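Local coordinates for Low temperature requirement C protein (PDB 1Y9I) that probably acts as a phosphatidylglycerophosphatase, removing the terminal phosphate of phosphatidylglycerophosphate, and binds magnesium and calcium ions at neighbouring sites in an all-helical fold, at residues Thr67-Asp72 with Thr141-Ile146; Leu103-Val108 with Val147-Ala152. One frame throughout, in Å; residues are numbered along the deposited sequence.

Interaction 1 of 2, residues Thr67-Asp72 with Thr141-Ile146. With MG (magnesium ion), chain F.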
ATOM      1  N   THR A  67      -2.117   1.457 -18.395  1.00 18.53           N
ATOM      2  CA  THR A  67      -3.247   2.160 -17.817  1.00 17.81           C
ATOM      3  C   THR A  67      -2.950   3.646 -17.627  1.00 17.93           C
ATOM      4  O   THR A  67      -3.750   4.496 -18.003  1.00 16.28           O
ATOM      5  CB  THR A  67      -3.659   1.514 -16.473  1.00 17.98           C
ATOM      6  OG1 THR A  67      -3.903   0.118 -16.677  1.00 17.34           O
ATOM      7  CG2 THR A  67      -4.923   2.158 -15.927  1.00 18.31           C
ATOM      8  N   GLY A  68      -1.787   3.955 -17.062  1.00 15.81           N
ATOM      9  CA  GLY A  68      -1.420   5.342 -16.829  1.00 17.83           C
ATOM     10  C   GLY A  68      -1.256   6.184 -18.085  1.00 18.63           C
ATOM     11  O   GLY A  68      -1.820   7.280 -18.180  1.00 18.31           O
ATOM     12  N   ILE A  69      -0.477   5.691 -19.046  1.00 18.54           N
ATOM     13  CA  ILE A  69      -0.262   6.433 -20.287  1.00 18.89           C
ATOM     14  C   ILE A  69      -1.587   6.619 -21.025  1.00 19.16           C
ATOM     15  O   ILE A  69      -1.841   7.673 -21.609  1.00 20.13           O
ATOM     16  CB  ILE A  69       0.732   5.710 -21.216  1.00 18.56           C
ATOM     17  CG1 ILE A  69       2.117   5.654 -20.559  1.00 19.52           C
ATOM     18  CG2 ILE A  69       0.826   6.450 -22.551  1.00 19.92           C
ATOM     19  CD1 ILE A  69       3.182   4.971 -21.409  1.00 19.22           C
ATOM     20  N   GLN A  70      -2.435   5.597 -20.981  1.00 19.99           N
ATOM     21  CA  GLN A  70      -3.738   5.662 -21.640  1.00 20.57           C
ATOM     22  C   GLN A  70      -4.532   6.860 -21.135  1.00 20.77           C
ATOM     23  O   GLN A  70      -5.163   7.574 -21.919  1.00 18.69           O
ATOM     24  CB  GLN A  70      -4.536   4.385 -21.375  1.00 22.87           C
ATOM     25  CG  GLN A  70      -5.947   4.390 -21.959  1.00 22.02           C
ATOM     26  CD  GLN A  70      -5.956   4.500 -23.477  1.00 25.09           C
ATOM     27  OE1 GLN A  70      -5.787   5.587 -24.042  1.00 28.24           O
ATOM     28  NE2 GLN A  70      -6.143   3.372 -24.145  1.00 21.09           N
ATOM     29  N   LEU A  71      -4.506   7.075 -19.822  1.00 21.30           N
ATOM     30  CA  LEU A  71      -5.219   8.191 -19.221  1.00 19.88           C
ATOM     31  C   LEU A  71      -4.612   9.535 -19.625  1.00 21.22           C
ATOM     32  O   LEU A  71      -5.348  10.485 -19.908  1.00 24.65           O
ATOM     33  CB  LEU A  71      -5.255   8.040 -17.689  1.00 19.80           C
ATOM     34  CG  LEU A  71      -6.192   6.935 -17.168  1.00 19.69           C
ATOM     35  CD1 LEU A  71      -5.972   6.707 -15.661  1.00 16.26           C
ATOM     36  CD2 LEU A  71      -7.640   7.328 -17.443  1.00 21.01           C
ATOM     37  N   ASP A  72      -3.283   9.625 -19.655  1.00 20.57           N
ATOM     38  CA  ASP A  72      -2.622  10.869 -20.063  1.00 20.88           C
ATOM     39  C   ASP A  72      -3.038  11.265 -21.478  1.00 22.48           C
ATOM     40  O   ASP A  72      -3.370  12.425 -21.750  1.00 22.11           O
ATOM     41  CB  ASP A  72      -1.098  10.711 -20.074  1.00 22.10           C
ATOM     42  CG  ASP A  72      -0.502  10.651 -18.694  1.00 20.87           C
ATOM     43  OD1 ASP A  72      -1.196  11.028 -17.730  1.00 24.64           O
ATOM     44  OD2 ASP A  72       0.677  10.238 -18.585  1.00 25.43           O
ATOM     45  N   THR A 141       0.709  13.506 -16.446  1.00 20.17           N
ATOM     46  CA  THR A 141       0.256  13.337 -15.079  1.00 18.08           C
ATOM     47  C   THR A 141       0.565  11.939 -14.538  1.00 17.90           C
ATOM     48  O   THR A 141       1.014  11.789 -13.400  1.00 17.20           O
ATOM     49  CB  THR A 141      -1.250  13.615 -14.998  1.00 21.11           C
ATOM     50  OG1 THR A 141      -1.486  14.979 -15.382  1.00 22.78           O
ATOM     51  CG2 THR A 141      -1.775  13.382 -13.589  1.00 17.43           C
ATOM     52  N   PHE A 142       0.331  10.918 -15.350  1.00 17.64           N
ATOM     53  CA  PHE A 142       0.602   9.546 -14.924  1.00 17.58           C
ATOM     54  C   PHE A 142       2.008   9.085 -15.283  1.00 17.73           C
ATOM     55  O   PHE A 142       2.644   8.350 -14.524  1.00 18.74           O
ATOM     56  CB  PHE A 142      -0.409   8.595 -15.550  1.00 18.57           C
ATOM     57  CG  PHE A 142      -1.742   8.631 -14.892  1.00 19.60           C
ATOM     58  CD1 PHE A 142      -2.033   7.765 -13.843  1.00 20.74           C
ATOM     59  CD2 PHE A 142      -2.699   9.567 -15.280  1.00 20.35           C
ATOM     60  CE1 PHE A 142      -3.256   7.833 -13.183  1.00 19.96           C
ATOM     61  CE2 PHE A 142      -3.927   9.643 -14.624  1.00 19.47           C
ATOM     62  CZ  PHE A 142      -4.204   8.775 -13.575  1.00 19.71           C
ATOM     63  N   LEU A 143       2.498   9.518 -16.437  1.00 19.22           N
ATOM     64  CA  LEU A 143       3.819   9.105 -16.881  1.00 18.69           C
ATOM     65  C   LEU A 143       4.972   9.555 -15.985  1.00 19.33           C
ATOM     66  O   LEU A 143       5.953   8.813 -15.833  1.00 18.61           O
ATOM     67  CB  LEU A 143       4.070   9.570 -18.317  1.00 19.35           C
ATOM     68  CG  LEU A 143       5.404   9.096 -18.913  1.00 21.58           C
ATOM     69  CD1 LEU A 143       5.510   7.582 -18.811  1.00 21.72           C
ATOM     70  CD2 LEU A 143       5.505   9.537 -20.365  1.00 20.82           C
ATOM     71  N   ASP A 144       4.889  10.751 -15.401  1.00 18.65           N
ATOM     72  CA  ASP A 144       5.991  11.175 -14.537  1.00 20.60           C
ATOM     73  C   ASP A 144       6.161  10.224 -13.351  1.00 20.06           C
ATOM     74  O   ASP A 144       7.290   9.855 -13.011  1.00 19.05           O
ATOM     75  CB  ASP A 144       5.838  12.633 -14.055  1.00 24.05           C
ATOM     76  CG  ASP A 144       4.466  12.947 -13.492  1.00 26.81           C
ATOM     77  OD1 ASP A 144       3.749  12.024 -13.057  1.00 29.97           O
ATOM     78  OD2 ASP A 144       4.114  14.147 -13.472  1.00 31.48           O
ATOM     79  N   ASP A 145       5.049   9.814 -12.740  1.00 20.18           N
ATOM     80  CA  ASP A 145       5.089   8.880 -11.609  1.00 21.02           C
ATOM     81  C   ASP A 145       5.587   7.519 -12.076  1.00 19.30           C
ATOM     82  O   ASP A 145       6.362   6.854 -11.384  1.00 20.89           O
ATOM     83  CB  ASP A 145       3.694   8.684 -11.011  1.00 21.52           C
ATOM     84  CG  ASP A 145       3.086   9.965 -10.514  1.00 27.22           C
ATOM     85  OD1 ASP A 145       3.516  10.457  -9.453  1.00 26.91           O
ATOM     86  OD2 ASP A 145       2.173  10.478 -11.193  1.00 30.17           O
ATOM     87  N   ILE A 146       5.120   7.095 -13.247  1.00 18.34           N
ATOM     88  CA  ILE A 146       5.514   5.806 -13.800  1.00 17.09           C
ATOM     89  C   ILE A 146       7.031   5.711 -13.992  1.00 17.02           C
ATOM     90  O   ILE A 146       7.658   4.725 -13.602  1.00 17.81           O
ATOM     91  CB  ILE A 146       4.799   5.550 -15.155  1.00 19.74           C
ATOM     92  CG1 ILE A 146       3.319   5.228 -14.903  1.00 20.34           C
ATOM     93  CG2 ILE A 146       5.488   4.431 -15.912  1.00 16.97           C
ATOM     94  CD1 ILE A 146       2.464   5.153 -16.172  1.00 22.79           C
TER
HETATM   95 MG    MG F 601       1.752  12.530 -11.658  1.00 25.06          MG
HETATM   96  O   HOH W   1       1.966  14.427 -12.169  1.00 28.45           O
HETATM   97  O   HOH W   2       2.958  12.795  -9.987  1.00 25.28           O

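Interaction 2 of 2, residues Leu103-Val108 with Val147-Ala152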
ATOM      1  N   LEU A 103       2.878   3.475  -7.359  1.00 21.36           N
ATOM      2  CA  LEU A 103       3.392   2.750  -6.202  1.00 20.64           C
ATOM      3  C   LEU A 103       3.336   1.247  -6.470  1.00 19.90           C
ATOM      4  O   LEU A 103       4.132   0.485  -5.922  1.00 19.62           O
ATOM      5  CB  LEU A 103       2.591   3.085  -4.942  1.00 23.61           C
ATOM      6  CG  LEU A 103       3.202   2.528  -3.650  1.00 25.96           C
ATOM      7  CD1 LEU A 103       4.468   3.310  -3.328  1.00 26.84           C
ATOM      8  CD2 LEU A 103       2.209   2.634  -2.498  1.00 27.32           C
ATOM      9  N   SER A 104       2.405   0.818  -7.318  1.00 20.09           N
ATOM     10  CA  SER A 104       2.281  -0.603  -7.637  1.00 19.25           C
ATOM     11  C   SER A 104       3.511  -1.074  -8.418  1.00 20.34           C
ATOM     12  O   SER A 104       3.864  -2.257  -8.393  1.00 20.25           O
ATOM     13  CB  SER A 104       1.004  -0.868  -8.448  1.00 22.85           C
ATOM     14  OG  SER A 104       1.125  -0.405  -9.783  1.00 24.69           O
ATOM     15  N   ILE A 105       4.158  -0.143  -9.115  1.00 16.24           N
ATOM     16  CA  ILE A 105       5.363  -0.461  -9.873  1.00 17.35           C
ATOM     17  C   ILE A 105       6.495  -0.597  -8.863  1.00 15.49           C
ATOM     18  O   ILE A 105       7.273  -1.543  -8.906  1.00 16.46           O
ATOM     19  CB  ILE A 105       5.706   0.661 -10.877  1.00 16.27           C
ATOM     20  CG1 ILE A 105       4.653   0.694 -11.990  1.00 17.14           C
ATOM     21  CG2 ILE A 105       7.104   0.447 -11.451  1.00 14.75           C
ATOM     22  CD1 ILE A 105       4.842   1.854 -12.976  1.00 16.83           C
ATOM     23  N   VAL A 106       6.572   0.350  -7.938  1.00 16.10           N
ATOM     24  CA  VAL A 106       7.611   0.302  -6.911  1.00 16.50           C
ATOM     25  C   VAL A 106       7.526  -0.993  -6.106  1.00 16.37           C
ATOM     26  O   VAL A 106       8.541  -1.649  -5.830  1.00 17.52           O
ATOM     27  CB  VAL A 106       7.467   1.475  -5.921  1.00 16.09           C
ATOM     28  CG1 VAL A 106       8.523   1.364  -4.821  1.00 19.13           C
ATOM     29  CG2 VAL A 106       7.602   2.796  -6.653  1.00 15.78           C
ATOM     30  N   ASN A 107       6.307  -1.353  -5.720  1.00 18.50           N
ATOM     31  CA  ASN A 107       6.085  -2.544  -4.912  1.00 18.35           C
ATOM     32  C   ASN A 107       6.595  -3.857  -5.468  1.00 19.79           C
ATOM     33  O   ASN A 107       6.808  -4.800  -4.705  1.00 19.54           O
ATOM     34  CB  ASN A 107       4.599  -2.675  -4.581  1.00 19.00           C
ATOM     35  CG  ASN A 107       4.260  -2.052  -3.249  1.00 23.94           C
ATOM     36  OD1 ASN A 107       3.192  -1.460  -3.074  1.00 29.66           O
ATOM     37  ND2 ASN A 107       5.174  -2.188  -2.292  1.00 20.91           N
ATOM     38  N   VAL A 108       6.791  -3.934  -6.781  1.00 19.23           N
ATOM     39  CA  VAL A 108       7.285  -5.170  -7.375  1.00 21.22           C
ATOM     40  C   VAL A 108       8.618  -5.576  -6.753  1.00 21.98           C
ATOM     41  O   VAL A 108       8.983  -6.754  -6.758  1.00 21.64           O
ATOM     42  CB  VAL A 108       7.442  -5.040  -8.906  1.00 21.87           C
ATOM     43  CG1 VAL A 108       7.945  -6.341  -9.487  1.00 23.81           C
ATOM     44  CG2 VAL A 108       6.102  -4.689  -9.531  1.00 23.72           C
ATOM     45  N   VAL A 147       7.614   6.745 -14.587  1.00 17.18           N
ATOM     46  CA  VAL A 147       9.048   6.772 -14.834  1.00 16.88           C
ATOM     47  C   VAL A 147       9.821   6.796 -13.520  1.00 15.68           C
ATOM     48  O   VAL A 147      10.785   6.052 -13.346  1.00 16.51           O
ATOM     49  CB  VAL A 147       9.416   7.988 -15.708  1.00 18.27           C
ATOM     50  CG1 VAL A 147      10.932   8.103 -15.869  1.00 15.53           C
ATOM     51  CG2 VAL A 147       8.750   7.840 -17.063  1.00 17.06           C
ATOM     52  N   GLY A 148       9.392   7.639 -12.589  1.00 16.29           N
ATOM     53  CA  GLY A 148      10.063   7.698 -11.302  1.00 15.83           C
ATOM     54  C   GLY A 148       9.972   6.361 -10.582  1.00 15.88           C
ATOM     55  O   GLY A 148      10.934   5.920  -9.944  1.00 16.68           O
ATOM     56  N   ALA A 149       8.820   5.707 -10.686  1.00 15.78           N
ATOM     57  CA  ALA A 149       8.608   4.418 -10.029  1.00 15.41           C
ATOM     58  C   ALA A 149       9.447   3.300 -10.647  1.00 13.78           C
ATOM     59  O   ALA A 149       9.955   2.431  -9.937  1.00 13.90           O
ATOM     60  CB  ALA A 149       7.136   4.048 -10.072  1.00 14.88           C
ATOM     61  N   ILE A 150       9.572   3.303 -11.968  1.00 14.52           N
ATOM     62  CA  ILE A 150      10.379   2.283 -12.631  1.00 14.42           C
ATOM     63  C   ILE A 150      11.832   2.451 -12.172  1.00 13.97           C
ATOM     64  O   ILE A 150      12.526   1.472 -11.919  1.00 15.51           O
ATOM     65  CB  ILE A 150      10.300   2.408 -14.172  1.00 14.72           C
ATOM     66  CG1 ILE A 150       8.916   1.965 -14.659  1.00 14.08           C
ATOM     67  CG2 ILE A 150      11.370   1.527 -14.831  1.00 14.26           C
ATOM     68  CD1 ILE A 150       8.616   2.316 -16.110  1.00 13.12           C
ATOM     69  N   ALA A 151      12.277   3.700 -12.054  1.00 14.79           N
ATOM     70  CA  ALA A 151      13.642   3.983 -11.604  1.00 13.87           C
ATOM     71  C   ALA A 151      13.855   3.484 -10.173  1.00 15.36           C
ATOM     72  O   ALA A 151      14.868   2.843  -9.865  1.00 14.51           O
ATOM     73  CB  ALA A 151      13.916   5.488 -11.684  1.00 13.10           C
ATOM     74  N   ALA A 152      12.900   3.785  -9.299  1.00 14.77           N
ATOM     75  CA  ALA A 152      12.980   3.373  -7.905  1.00 13.73           C
ATOM     76  C   ALA A 152      12.937   1.854  -7.772  1.00 14.81           C
ATOM     77  O   ALA A 152      13.645   1.276  -6.949  1.00 14.78           O
ATOM     78  CB  ALA A 152      11.840   4.003  -7.105  1.00 14.61           C
TER

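Interaction 1 of 2, residues Thr67-Asp72 with Thr141-Ile146
Asp72 and Phe142 meet because each sends CG back beside its own backbone N, with chi1 at -73° and -77°, which brings the carboxylate to the backbone leading into helix 143-160 and lays the phenyl ring against helix 59-76. Phe142 N donates to Asp72 OD1 at 2.8 Å and Leu143 N to Asp72 OD2 at 2.9 Å, each oxygen using its syn lone pair, so the two bonds fix the rotation of the carboxylate. This is second-shell support for a metal site: the peptide whose N-H is held by Asp72 presents Thr141 O to magnesium at 2.0 Å. Asp144 OD1, Asp145 OD2, two waters and Asp98 OD2 from helix 97-106 supply the other ligands, and Asp98 also binds the calcium ion. The ring of Phe142 has neighbours on two sides. Leu71 CD1 sits over one face in a CH-pi contact, 3.9 Å from the ring centroid, while Asp72 OD1 lies in the ring plane at the edge, 3.2 Å from Phe142 CD2. Gly68, lacking a side chain, lets Ile146 CD1 approach to 3.9 Å from its CA.

Interaction 2 of 2, residues Leu103-Val108 with Val147-Ala152
Two helices of the all-helical bundle, 97-106 and 143-160, pack closely here, deep in the chain, and the short side chain of Ala149 permits the approach. The CA atoms of Val106 and Ala149 are 5.3 Å apart. Ala149 points its methyl group at the other helix, where CB is shared between two neighbours: it lies 3.8 Å from Ile105 CB and 3.7 Å from Val106 CG2. The branches of these two residues divide the work. In Ile105, CG2 is anti to the backbone N (CG1 has chi1 at -69°), and this methyl runs in against the backbone of helix 143-160, coming within 3.8 Å of Ile150 N. It also meets the flank of Ile150, whose CB points away from helix 97-106 but whose CG1 still comes to 4.0 Å from Ile105 CG2. Val106 turns CG1 to the far side of its backbone N (chi1 177°), which leaves CG2 to lie over Ala149. One helical turn further along, Ala152 CB lies 4.4 Å from Val106 CG2, a looser contact that continues the same row. No hydrogen bond crosses between the segments, so shape and the burial of apolar surface hold them together.

Other helices close round the pair. Tyr117 of helix 114-123 touches both Val106 and Ala149, Ala64 of helix 59-76 touches Ile105, and Ile28 of helix 25-36 touches Ile150. On a remote side of helix 97-106, Leu103 meets Phe114 of the third subunit, so the helix serves the tetramer as well as the bundle. A small residue facing beta-branched side chains across a buried interface without hydrogen bonds is a usual way for neighbouring helices of an all-helical bundle to come close.

In the fold
Both interactions are buried and share helix 143-160, whose first turn, with the residues leading into it, faces helix 59-76 in interaction 1 and whose next residues face helix 97-106 in interaction 2. Their centres are 12 Å apart, and the two join directly where Ile146 CG2 lies 4.0 Å from Ile105 CD1, so apolar packing passes from one to the other. The chemistry changes along the helix. At its start, beside the metal ions, carboxylates, backbone N-H groups and waters mingle with hydrophobic side chains; further on, contact 103-108 with 147-152 is wholly apolar. Helix 97-106 ties the two together, since it contributes Asp98 to the magnesium site of interaction 1 and its later residues to interaction 2.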